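Local atomic coordinates of alcohol dehydrogenase IV (Corynebacterium glutamicum, PDB entry 3IV7), a protein that probably reduces maleylacetate with a nicotinamide cofactor, as a metal-binding member of the iron-containing alcohol dehydrogenase family. Residues V40-E48 / T100-A108; S167-L175 / L295-P305. All blocks are in the same frame, centred on the assembly; numbering follows the deposited sequence.

Interaction 1 of 2, residues V40-E48 / T100-A108; sequences VMVIAGERE and TIGLAKAIA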
ATOM      1  N   VAL A  40     -16.226 -19.331 -16.220  1.00 25.66           N
ATOM      2  CA  VAL A  40     -16.454 -18.109 -15.549  1.00 25.64           C
ATOM      3  C   VAL A  40     -17.916 -17.940 -15.138  1.00 26.83           C
ATOM      4  O   VAL A  40     -18.843 -18.195 -15.922  1.00 24.52           O
ATOM      5  CB  VAL A  40     -16.085 -16.916 -16.473  1.00 28.12           C
ATOM      6  CG1 VAL A  40     -16.332 -15.576 -15.759  1.00 22.26           C
ATOM      7  CG2 VAL A  40     -14.620 -17.025 -16.965  1.00 24.40           C
HETATM    8  N   MSE A  41     -18.110 -17.483 -13.912  1.00 24.10           N
HETATM    9  CA  MSE A  41     -19.427 -17.147 -13.407  1.00 24.62           C
HETATM   10  C   MSE A  41     -19.489 -15.648 -13.179  1.00 28.21           C
HETATM   11  O   MSE A  41     -18.691 -15.097 -12.416  1.00 26.21           O
HETATM   12  CB  MSE A  41     -19.692 -17.888 -12.109  1.00 22.08           C
HETATM   13  CG  MSE A  41     -21.064 -17.582 -11.410  1.00 27.50           C
HETATM   14 SE   MSE A  41     -21.230 -18.742  -9.843  0.75 24.92          SE
HETATM   15  CE  MSE A  41     -22.935 -18.183  -9.106  1.00 20.61           C
ATOM     16  N   VAL A  42     -20.422 -14.982 -13.863  1.00 30.51           N
ATOM     17  CA  VAL A  42     -20.632 -13.543 -13.680  1.00 27.71           C
ATOM     18  C   VAL A  42     -21.836 -13.321 -12.752  1.00 29.07           C
ATOM     19  O   VAL A  42     -22.926 -13.895 -12.947  1.00 27.10           O
ATOM     20  CB  VAL A  42     -20.853 -12.813 -15.020  1.00 27.89           C
ATOM     21  CG1 VAL A  42     -21.240 -11.376 -14.785  1.00 30.51           C
ATOM     22  CG2 VAL A  42     -19.579 -12.873 -15.884  1.00 30.69           C
ATOM     23  N   ILE A  43     -21.623 -12.507 -11.738  1.00 26.48           N
ATOM     24  CA  ILE A  43     -22.626 -12.243 -10.728  1.00 27.33           C
ATOM     25  C   ILE A  43     -22.996 -10.785 -10.830  1.00 27.57           C
ATOM     26  O   ILE A  43     -22.133  -9.912 -10.719  1.00 25.11           O
ATOM     27  CB  ILE A  43     -22.073 -12.544  -9.295  1.00 24.54           C
ATOM     28  CG1 ILE A  43     -21.712 -14.006  -9.166  1.00 32.83           C
ATOM     29  CG2 ILE A  43     -23.093 -12.124  -8.212  1.00 24.75           C
ATOM     30  CD1 ILE A  43     -20.687 -14.293  -8.122  1.00 26.52           C
ATOM     31  N   ALA A  44     -24.279 -10.515 -11.002  1.00 25.97           N
ATOM     32  CA  ALA A  44     -24.759  -9.138 -11.119  1.00 29.57           C
ATOM     33  C   ALA A  44     -26.280  -9.115 -10.871  1.00 27.73           C
ATOM     34  O   ALA A  44     -26.974 -10.007 -11.288  1.00 31.21           O
ATOM     35  CB  ALA A  44     -24.442  -8.577 -12.544  1.00 25.85           C
ATOM     36  N   GLY A  45     -26.764  -8.113 -10.156  1.00 28.35           N
ATOM     37  CA  GLY A  45     -28.197  -7.964  -9.951  1.00 31.64           C
ATOM     38  C   GLY A  45     -28.876  -7.633 -11.270  1.00 33.67           C
ATOM     39  O   GLY A  45     -28.226  -7.128 -12.211  1.00 28.78           O
ATOM     40  N   GLU A  46     -30.172  -7.934 -11.350  1.00 36.52           N
ATOM     41  CA  GLU A  46     -30.981  -7.712 -12.573  1.00 36.45           C
ATOM     42  C   GLU A  46     -30.763  -6.336 -13.172  1.00 36.66           C
ATOM     43  O   GLU A  46     -30.642  -6.201 -14.369  1.00 37.52           O
ATOM     44  CB  GLU A  46     -32.464  -7.893 -12.251  1.00 39.03           C
ATOM     45  CG  GLU A  46     -32.862  -9.340 -11.910  1.00 47.86           C
ATOM     46  CD  GLU A  46     -34.225  -9.438 -11.179  1.00 60.23           C
ATOM     47  OE1 GLU A  46     -35.028  -8.478 -11.271  1.00 49.51           O
ATOM     48  OE2 GLU A  46     -34.478 -10.482 -10.518  1.00 63.18           O
ATOM     49  N   ARG A  47     -30.662  -5.321 -12.322  1.00 35.71           N
ATOM     50  CA  ARG A  47     -30.478  -3.969 -12.775  1.00 39.26           C
ATOM     51  C   ARG A  47     -29.064  -3.695 -13.316  1.00 39.65           C
ATOM     52  O   ARG A  47     -28.829  -2.633 -13.868  1.00 40.09           O
ATOM     53  CB  ARG A  47     -30.771  -2.978 -11.642  1.00 42.45           C
ATOM     54  CG  ARG A  47     -32.215  -2.966 -11.168  1.00 47.52           C
ATOM     55  CD  ARG A  47     -32.353  -2.125  -9.895  1.00 52.29           C
ATOM     56  N   GLU A  48     -28.111  -4.604 -13.081  1.00 35.53           N
ATOM     57  CA  GLU A  48     -26.766  -4.435 -13.623  1.00 32.49           C
ATOM     58  C   GLU A  48     -26.434  -5.456 -14.680  1.00 29.57           C
ATOM     59  O   GLU A  48     -25.338  -5.441 -15.222  1.00 28.44           O
ATOM     60  CB  GLU A  48     -25.705  -4.517 -12.522  1.00 35.70           C
ATOM     61  CG  GLU A  48     -25.465  -3.205 -11.779  1.00 42.64           C
ATOM     62  CD  GLU A  48     -26.418  -3.019 -10.632  1.00 48.37           C
ATOM     63  OE1 GLU A  48     -26.373  -3.846  -9.680  1.00 39.74           O
ATOM     64  OE2 GLU A  48     -27.180  -2.030 -10.663  1.00 54.15           O
ATOM     65  N   THR A 100     -23.545  -7.174  -4.396  1.00 26.59           N
ATOM     66  CA  THR A 100     -23.110  -8.051  -5.458  1.00 24.97           C
ATOM     67  C   THR A 100     -21.731  -8.608  -5.132  1.00 25.06           C
ATOM     68  O   THR A 100     -21.496  -9.799  -5.207  1.00 25.59           O
ATOM     69  CB  THR A 100     -23.067  -7.306  -6.768  1.00 24.82           C
ATOM     70  OG1 THR A 100     -24.333  -6.650  -6.976  1.00 25.36           O
ATOM     71  CG2 THR A 100     -22.771  -8.294  -7.917  1.00 22.23           C
ATOM     72  N   ILE A 101     -20.829  -7.725  -4.748  1.00 28.70           N
ATOM     73  CA  ILE A 101     -19.513  -8.133  -4.306  1.00 29.40           C
ATOM     74  C   ILE A 101     -19.670  -9.014  -3.066  1.00 29.75           C
ATOM     75  O   ILE A 101     -18.937  -9.998  -2.886  1.00 27.73           O
ATOM     76  CB  ILE A 101     -18.628  -6.918  -3.998  1.00 30.03           C
ATOM     77  CG1 ILE A 101     -18.317  -6.133  -5.304  1.00 30.26           C
ATOM     78  CG2 ILE A 101     -17.332  -7.363  -3.328  1.00 30.21           C
ATOM     79  CD1 ILE A 101     -17.802  -4.680  -5.087  1.00 42.16           C
ATOM     80  N   GLY A 102     -20.654  -8.688  -2.233  1.00 27.33           N
ATOM     81  CA  GLY A 102     -20.905  -9.458  -1.005  1.00 26.03           C
ATOM     82  C   GLY A 102     -21.230 -10.924  -1.285  1.00 25.05           C
ATOM     83  O   GLY A 102     -20.768 -11.827  -0.551  1.00 23.45           O
ATOM     84  N   LEU A 103     -22.017 -11.175  -2.340  1.00 25.31           N
ATOM     85  CA  LEU A 103     -22.382 -12.528  -2.698  1.00 25.58           C
ATOM     86  C   LEU A 103     -21.182 -13.295  -3.264  1.00 24.02           C
ATOM     87  O   LEU A 103     -20.988 -14.471  -2.951  1.00 22.76           O
ATOM     88  CB  LEU A 103     -23.563 -12.542  -3.684  1.00 26.74           C
ATOM     89  CG  LEU A 103     -24.117 -13.927  -4.051  1.00 30.33           C
ATOM     90  CD1 LEU A 103     -24.591 -14.679  -2.815  1.00 24.64           C
ATOM     91  CD2 LEU A 103     -25.259 -13.850  -5.124  1.00 26.42           C
ATOM     92  N   ALA A 104     -20.357 -12.631  -4.060  1.00 25.20           N
ATOM     93  CA  ALA A 104     -19.162 -13.271  -4.600  1.00 23.81           C
ATOM     94  C   ALA A 104     -18.281 -13.687  -3.433  1.00 23.14           C
ATOM     95  O   ALA A 104     -17.770 -14.796  -3.401  1.00 22.57           O
ATOM     96  CB  ALA A 104     -18.410 -12.320  -5.572  1.00 21.41           C
ATOM     97  N   LYS A 105     -18.178 -12.821  -2.434  1.00 24.96           N
ATOM     98  CA  LYS A 105     -17.388 -13.121  -1.256  1.00 23.91           C
ATOM     99  C   LYS A 105     -17.971 -14.331  -0.525  1.00 22.23           C
ATOM    100  O   LYS A 105     -17.241 -15.208  -0.087  1.00 22.54           O
ATOM    101  CB  LYS A 105     -17.346 -11.908  -0.317  1.00 25.16           C
ATOM    102  CG  LYS A 105     -16.430 -10.749  -0.778  1.00 26.00           C
ATOM    103  CD  LYS A 105     -16.488  -9.610   0.243  1.00 27.86           C
ATOM    104  CE  LYS A 105     -15.299  -8.665   0.104  1.00 30.77           C
ATOM    105  NZ  LYS A 105     -15.378  -7.548   1.059  1.00 26.13           N
ATOM    106  N   ALA A 106     -19.286 -14.350  -0.349  1.00 22.21           N
ATOM    107  CA  ALA A 106     -19.919 -15.460   0.341  1.00 21.46           C
ATOM    108  C   ALA A 106     -19.582 -16.795  -0.358  1.00 21.36           C
ATOM    109  O   ALA A 106     -19.303 -17.802   0.311  1.00 24.48           O
ATOM    110  CB  ALA A 106     -21.416 -15.255   0.465  1.00 15.88           C
ATOM    111  N   ILE A 107     -19.541 -16.784  -1.686  1.00 24.00           N
ATOM    112  CA  ILE A 107     -19.193 -17.994  -2.456  1.00 22.60           C
ATOM    113  C   ILE A 107     -17.747 -18.397  -2.219  1.00 23.12           C
ATOM    114  O   ILE A 107     -17.451 -19.567  -2.025  1.00 21.54           O
ATOM    115  CB  ILE A 107     -19.405 -17.816  -3.976  1.00 24.42           C
ATOM    116  CG1 ILE A 107     -20.872 -17.521  -4.289  1.00 26.53           C
ATOM    117  CG2 ILE A 107     -18.995 -19.132  -4.720  1.00 20.02           C
ATOM    118  CD1 ILE A 107     -21.128 -17.061  -5.762  1.00 27.86           C
ATOM    119  N   ALA A 108     -16.838 -17.417  -2.245  1.00 24.59           N
ATOM    120  CA  ALA A 108     -15.415 -17.689  -2.007  1.00 24.33           C
ATOM    121  C   ALA A 108     -15.141 -18.253  -0.599  1.00 25.07           C
ATOM    122  O   ALA A 108     -14.191 -19.001  -0.400  1.00 24.51           O
ATOM    123  CB  ALA A 108     -14.611 -16.434  -2.233  1.00 20.07           C
TER
HETATM  124  O   HOH W   1     -24.987  -5.981  -9.554  1.00 27.37           O

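Interaction 2 of 2, residues S167-L175 / L295-P305; sequences SVASGLNGL and LQRLRLSVNAP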
ATOM      1  N   SER A 167     -24.316   8.494  -5.484  1.00 26.79           N
ATOM      2  CA  SER A 167     -22.897   8.706  -5.705  1.00 26.34           C
ATOM      3  C   SER A 167     -22.303   9.462  -4.513  1.00 25.10           C
ATOM      4  O   SER A 167     -21.215   9.122  -4.014  1.00 24.95           O
ATOM      5  CB  SER A 167     -22.653   9.517  -6.997  1.00 25.23           C
ATOM      6  OG  SER A 167     -23.122   8.864  -8.166  1.00 27.57           O
ATOM      7  N   VAL A 168     -22.997  10.515  -4.089  1.00 26.35           N
ATOM      8  CA  VAL A 168     -22.557  11.318  -2.941  1.00 26.36           C
ATOM      9  C   VAL A 168     -22.602  10.491  -1.628  1.00 26.92           C
ATOM     10  O   VAL A 168     -21.630  10.441  -0.890  1.00 25.72           O
ATOM     11  CB  VAL A 168     -23.407  12.617  -2.815  1.00 29.43           C
ATOM     12  CG1 VAL A 168     -23.125  13.335  -1.516  1.00 21.45           C
ATOM     13  CG2 VAL A 168     -23.126  13.531  -3.982  1.00 27.86           C
ATOM     14  N   ALA A 169     -23.722   9.837  -1.360  1.00 25.15           N
ATOM     15  CA  ALA A 169     -23.843   9.062  -0.138  1.00 28.36           C
ATOM     16  C   ALA A 169     -22.818   7.957  -0.108  1.00 26.52           C
ATOM     17  O   ALA A 169     -22.152   7.759   0.915  1.00 25.34           O
ATOM     18  CB  ALA A 169     -25.243   8.504   0.030  1.00 23.97           C
ATOM     19  N   SER A 170     -22.662   7.246  -1.230  1.00 24.74           N
ATOM     20  CA  SER A 170     -21.681   6.158  -1.302  1.00 24.07           C
ATOM     21  C   SER A 170     -20.276   6.704  -1.206  1.00 25.90           C
ATOM     22  O   SER A 170     -19.411   6.091  -0.575  1.00 27.30           O
ATOM     23  CB  SER A 170     -21.834   5.311  -2.592  1.00 23.92           C
ATOM     24  OG  SER A 170     -20.872   4.249  -2.614  1.00 23.90           O
ATOM     25  N   GLY A 171     -20.017   7.840  -1.832  1.00 28.93           N
ATOM     26  CA  GLY A 171     -18.666   8.471  -1.707  1.00 25.15           C
ATOM     27  C   GLY A 171     -18.323   8.826  -0.265  1.00 27.98           C
ATOM     28  O   GLY A 171     -17.178   8.689   0.179  1.00 29.11           O
ATOM     29  N   LEU A 172     -19.322   9.270   0.483  1.00 29.70           N
ATOM     30  CA  LEU A 172     -19.109   9.625   1.885  1.00 26.12           C
ATOM     31  C   LEU A 172     -18.955   8.373   2.733  1.00 27.72           C
ATOM     32  O   LEU A 172     -18.309   8.411   3.777  1.00 28.78           O
ATOM     33  CB  LEU A 172     -20.249  10.512   2.383  1.00 26.79           C
ATOM     34  CG  LEU A 172     -20.255  11.920   1.746  1.00 26.39           C
ATOM     35  CD1 LEU A 172     -21.541  12.657   2.082  1.00 27.45           C
ATOM     36  CD2 LEU A 172     -19.051  12.746   2.186  1.00 32.80           C
ATOM     37  N   ASN A 173     -19.554   7.259   2.289  1.00 25.95           N
ATOM     38  CA  ASN A 173     -19.287   5.932   2.891  1.00 26.04           C
ATOM     39  C   ASN A 173     -17.777   5.643   2.757  1.00 27.46           C
ATOM     40  O   ASN A 173     -17.089   5.299   3.745  1.00 26.47           O
ATOM     41  CB  ASN A 173     -20.103   4.902   2.149  1.00 28.34           C
ATOM     42  CG  ASN A 173     -19.975   3.475   2.704  1.00 29.57           C
ATOM     43  OD1 ASN A 173     -19.274   3.184   3.696  1.00 32.02           O
ATOM     44  ND2 ASN A 173     -20.615   2.579   2.022  1.00 30.73           N
ATOM     45  N   GLY A 174     -17.255   5.882   1.560  1.00 25.50           N
ATOM     46  CA  GLY A 174     -15.831   5.711   1.279  1.00 27.70           C
ATOM     47  C   GLY A 174     -15.011   6.659   2.133  1.00 27.66           C
ATOM     48  O   GLY A 174     -14.012   6.265   2.707  1.00 31.11           O
ATOM     49  N   LEU A 175     -15.508   7.890   2.300  1.00 27.64           N
ATOM     50  CA  LEU A 175     -14.842   8.863   3.134  1.00 27.98           C
ATOM     51  C   LEU A 175     -14.784   8.417   4.613  1.00 30.23           C
ATOM     52  O   LEU A 175     -13.783   8.657   5.291  1.00 27.22           O
ATOM     53  CB  LEU A 175     -15.501  10.232   3.005  1.00 30.61           C
ATOM     54  CG  LEU A 175     -14.634  11.394   3.430  1.00 35.86           C
ATOM     55  CD1 LEU A 175     -13.365  11.394   2.609  1.00 34.70           C
ATOM     56  CD2 LEU A 175     -15.414  12.792   3.288  1.00 32.88           C
ATOM     57  N   LEU A 295     -14.678  18.608   6.134  1.00 26.36           N
ATOM     58  CA  LEU A 295     -15.796  17.712   5.921  1.00 26.68           C
ATOM     59  C   LEU A 295     -17.096  18.506   5.695  1.00 26.79           C
ATOM     60  O   LEU A 295     -17.865  18.177   4.810  1.00 27.37           O
ATOM     61  CB  LEU A 295     -15.968  16.726   7.082  1.00 28.00           C
ATOM     62  CG  LEU A 295     -17.149  15.732   6.936  1.00 24.60           C
ATOM     63  CD1 LEU A 295     -17.022  14.930   5.603  1.00 21.17           C
ATOM     64  CD2 LEU A 295     -17.177  14.795   8.123  1.00 20.87           C
ATOM     65  N   GLN A 296     -17.317  19.555   6.496  1.00 27.87           N
ATOM     66  CA  GLN A 296     -18.544  20.355   6.393  1.00 27.30           C
ATOM     67  C   GLN A 296     -18.648  21.094   5.049  1.00 27.63           C
ATOM     68  O   GLN A 296     -19.725  21.144   4.454  1.00 22.60           O
ATOM     69  CB  GLN A 296     -18.667  21.330   7.565  1.00 28.22           C
ATOM     70  CG  GLN A 296     -18.936  20.673   8.918  1.00 28.91           C
ATOM     71  CD  GLN A 296     -20.256  19.900   8.974  1.00 36.22           C
ATOM     72  OE1 GLN A 296     -20.301  18.706   8.667  1.00 30.20           O
ATOM     73  NE2 GLN A 296     -21.311  20.557   9.467  1.00 28.60           N
ATOM     74  N   ARG A 297     -17.527  21.633   4.563  1.00 27.46           N
ATOM     75  CA  ARG A 297     -17.496  22.265   3.249  1.00 28.66           C
ATOM     76  C   ARG A 297     -17.789  21.277   2.149  1.00 26.59           C
ATOM     77  O   ARG A 297     -18.445  21.621   1.170  1.00 26.73           O
ATOM     78  CB  ARG A 297     -16.146  22.905   2.983  1.00 31.00           C
ATOM     79  CG  ARG A 297     -15.918  24.116   3.779  1.00 37.81           C
ATOM     80  CD  ARG A 297     -14.547  24.689   3.574  1.00 49.95           C
ATOM     81  NE  ARG A 297     -14.309  25.815   4.485  1.00 54.94           N
ATOM     82  CZ  ARG A 297     -13.188  26.527   4.535  1.00 59.30           C
ATOM     83  NH1 ARG A 297     -12.181  26.258   3.710  1.00 64.27           N
ATOM     84  NH2 ARG A 297     -13.079  27.527   5.404  1.00 63.84           N
ATOM     85  N   LEU A 298     -17.254  20.067   2.264  1.00 25.25           N
ATOM     86  CA  LEU A 298     -17.546  19.046   1.290  1.00 27.14           C
ATOM     87  C   LEU A 298     -19.022  18.733   1.310  1.00 27.36           C
ATOM     88  O   LEU A 298     -19.695  18.733   0.245  1.00 29.28           O
ATOM     89  CB  LEU A 298     -16.739  17.789   1.548  1.00 26.59           C
ATOM     90  CG  LEU A 298     -17.102  16.580   0.690  1.00 24.64           C
ATOM     91  CD1 LEU A 298     -16.900  16.864  -0.812  1.00 26.33           C
ATOM     92  CD2 LEU A 298     -16.252  15.407   1.145  1.00 25.37           C
ATOM     93  N   ARG A 299     -19.553  18.498   2.505  1.00 27.04           N
ATOM     94  CA  ARG A 299     -20.968  18.137   2.650  1.00 27.45           C
ATOM     95  C   ARG A 299     -21.902  19.183   2.074  1.00 29.97           C
ATOM     96  O   ARG A 299     -22.852  18.851   1.347  1.00 28.80           O
ATOM     97  CB  ARG A 299     -21.309  17.864   4.108  1.00 28.18           C
ATOM     98  CG  ARG A 299     -20.658  16.570   4.640  1.00 27.58           C
ATOM     99  CD  ARG A 299     -20.988  16.331   6.060  1.00 23.64           C
ATOM    100  NE  ARG A 299     -22.399  16.041   6.221  1.00 24.96           N
ATOM    101  CZ  ARG A 299     -23.222  16.649   7.071  1.00 27.54           C
ATOM    102  NH1 ARG A 299     -22.796  17.610   7.897  1.00 31.74           N
ATOM    103  NH2 ARG A 299     -24.490  16.277   7.115  1.00 27.67           N
ATOM    104  N   LEU A 300     -21.640  20.448   2.367  1.00 30.63           N
ATOM    105  CA  LEU A 300     -22.442  21.511   1.781  1.00 30.80           C
ATOM    106  C   LEU A 300     -22.309  21.502   0.246  1.00 31.62           C
ATOM    107  O   LEU A 300     -23.286  21.596  -0.462  1.00 28.24           O
ATOM    108  CB  LEU A 300     -22.009  22.866   2.332  1.00 31.50           C
ATOM    109  CG  LEU A 300     -22.935  24.018   1.968  1.00 37.82           C
ATOM    110  CD1 LEU A 300     -24.338  23.674   2.389  1.00 32.13           C
ATOM    111  CD2 LEU A 300     -22.475  25.324   2.639  1.00 36.59           C
ATOM    112  N   SER A 301     -21.094  21.306  -0.266  1.00 33.62           N
ATOM    113  CA  SER A 301     -20.893  21.361  -1.715  1.00 32.84           C
ATOM    114  C   SER A 301     -21.530  20.186  -2.466  1.00 33.18           C
ATOM    115  O   SER A 301     -21.774  20.285  -3.652  1.00 34.08           O
ATOM    116  CB  SER A 301     -19.413  21.488  -2.068  1.00 30.16           C
ATOM    117  OG  SER A 301     -18.762  20.235  -1.981  1.00 42.82           O
ATOM    118  N   VAL A 302     -21.818  19.082  -1.784  1.00 30.27           N
ATOM    119  CA  VAL A 302     -22.417  17.931  -2.468  1.00 26.36           C
ATOM    120  C   VAL A 302     -23.851  17.648  -2.022  1.00 27.46           C
ATOM    121  O   VAL A 302     -24.395  16.589  -2.324  1.00 25.04           O
ATOM    122  CB  VAL A 302     -21.552  16.663  -2.314  1.00 28.96           C
ATOM    123  CG1 VAL A 302     -20.144  16.898  -2.943  1.00 27.86           C
ATOM    124  CG2 VAL A 302     -21.441  16.227  -0.799  1.00 22.10           C
ATOM    125  N   ASN A 303     -24.464  18.608  -1.325  1.00 27.33           N
ATOM    126  CA  ASN A 303     -25.785  18.403  -0.733  1.00 30.59           C
ATOM    127  C   ASN A 303     -25.914  17.046   0.010  1.00 29.15           C
ATOM    128  O   ASN A 303     -26.847  16.306  -0.224  1.00 25.92           O
ATOM    129  CB  ASN A 303     -26.871  18.497  -1.817  1.00 32.41           C
ATOM    130  CG  ASN A 303     -28.253  18.618  -1.230  1.00 42.52           C
ATOM    131  OD1 ASN A 303     -28.407  18.995  -0.069  1.00 43.91           O
ATOM    132  ND2 ASN A 303     -29.270  18.289  -2.019  1.00 47.56           N
ATOM    133  N   ALA A 304     -25.004  16.786   0.945  1.00 26.21           N
ATOM    134  CA  ALA A 304     -24.894  15.491   1.614  1.00 27.97           C
ATOM    135  C   ALA A 304     -26.068  15.141   2.473  1.00 24.96           C
ATOM    136  O   ALA A 304     -26.733  15.997   2.945  1.00 27.83           O
ATOM    137  CB  ALA A 304     -23.592  15.454   2.472  1.00 23.97           C
ATOM    138  N   PRO A 305     -26.281  13.838   2.733  1.00 26.36           N
ATOM    139  CA  PRO A 305     -27.357  13.434   3.677  1.00 29.41           C
ATOM    140  C   PRO A 305     -27.204  14.128   5.020  1.00 27.25           C
ATOM    141  O   PRO A 305     -26.078  14.298   5.480  1.00 28.33           O
ATOM    142  CB  PRO A 305     -27.145  11.922   3.809  1.00 28.03           C
ATOM    143  CG  PRO A 305     -26.565  11.542   2.450  1.00 31.94           C
ATOM    144  CD  PRO A 305     -25.668  12.682   2.069  1.00 25.54           C
TER

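Interaction 1 of 2, residues V40-E48 / T100-A108
Thr-100, near the start of helix 98-111, packs its methyl, CG2, on the backbone of Ile-43, while OG1 reaches the other segment through a water. A chi1 of -52° sets OG1 beside the backbone N, which leaves CG2 anti to it and 3.3 Å from Ile-43 O. The water accepts hydrogen bonds from Thr-100 OG1 at 2.7 Å and from Gly-45 N at 2.8 Å. It donates to Glu-48 OE1 in a short bond of 2.5 Å. These three bonds tie the water to both segments, and they are the polar link between them, since no direct hydrogen bond is shared. One turn on, Leu-103 offers CD2 to Ile-43 CG2 at 4.1 Å, a looser apolar touch. Ala-104 presents its CB to the other arm of the same isoleucine, 3.9 Å from Ile-43 CD1. Ile-43 thus straddles the helix surface: CG2 faces Thr-100 and Leu-103, CD1 faces Ala-104 and Ile-107. At Ile-107 the side chains of Ile-43 and Ile-107 come tip to tip, CD1 to CD1 at 3.7 Å. Selenomethionine Met-41, its chain extended with chi2 and chi3 both near 180°, brings its CE to Ile-107 CD1 from two residues earlier on the strand, on the same face. The helix and strand axes approach to 9.5 Å at 142°, so they run roughly antiparallel. Ala-104 and Ile-107 also touch strand 91-96, which adjoins strand 40-43. A helix packed by its aliphatic face on parallel strands in this way is typical of the Rossmann-like alpha/beta domain of iron-containing alcohol dehydrogenases.

Interaction 2 of 2, residues S167-L175 / L295-P305
Val-168 holds CG1 anti to its own main-chain nitrogen (chi1 171°), whereas in Val-302 a chi1 of -61° turns CG1 anti to the carbonyl carbon, which puts CG2 between N and the carbonyl carbon; these two rotations set Val-168 CG1 against Val-302 CG2 at 3.4 Å, a tight fit for two methyls. The side chains cross at a slant, and both Val-168 methyls also lie close to the main-chain oxygen of Val-302. A turn later, Leu-172 splits its branches: CD1 presses on Ala-304 CB at 3.5 Å and comes near Pro-305 CD, while CD2 slides past Leu-298 CD2. Segments 167-175 and 295-301 are antiparallel helices, 163° between directions and 11.7 Å apart at the axes, packed within the all-helical C-terminal part of the fold. That wide spacing is bridged by leucines and by the chain leaving helix 291-301. A Schellman motif ends this helix: Asn-303, with positive phi, is its C-prime residue, and Ala-304 N bonds to Arg-299 O. The chain then turns so that Pro-305 CG reaches Ala-169 CB at 4.1 Å. Arg-299 steadies the turn with its guanidinium edge, NH2 donating to Pro-305 O at 3.0 Å and NH1 to Gln-296 OE1 at 2.8 Å, both acceptors close to its plane. Farther along, Leu-175 CD2 meets Leu-298 CD2 tip to tip and Leu-295 CD1 alongside, each at 3.5 Å.

In the fold
The centre of the chain lies between the two contacts, which are about 27 Å apart between their centres and about 10 Å between nearest atoms, without touching. Both segments of 40-48/100-108 precede both segments of 167-175/295-305 in the sequence. Interaction 1 belongs to the N-terminal alpha/beta region, where strand 40-43 sits between strands 91-96 and 63-65 of the parallel sheet. Interaction 2 joins helices 164-181 and 291-301, and the 119 residues between its segments include no strand. Each is thus a buried packing element of a different half of the fold, and neither is touched by the second subunit. In this family the cofactor and metal sites generally lie in the cleft between such halves.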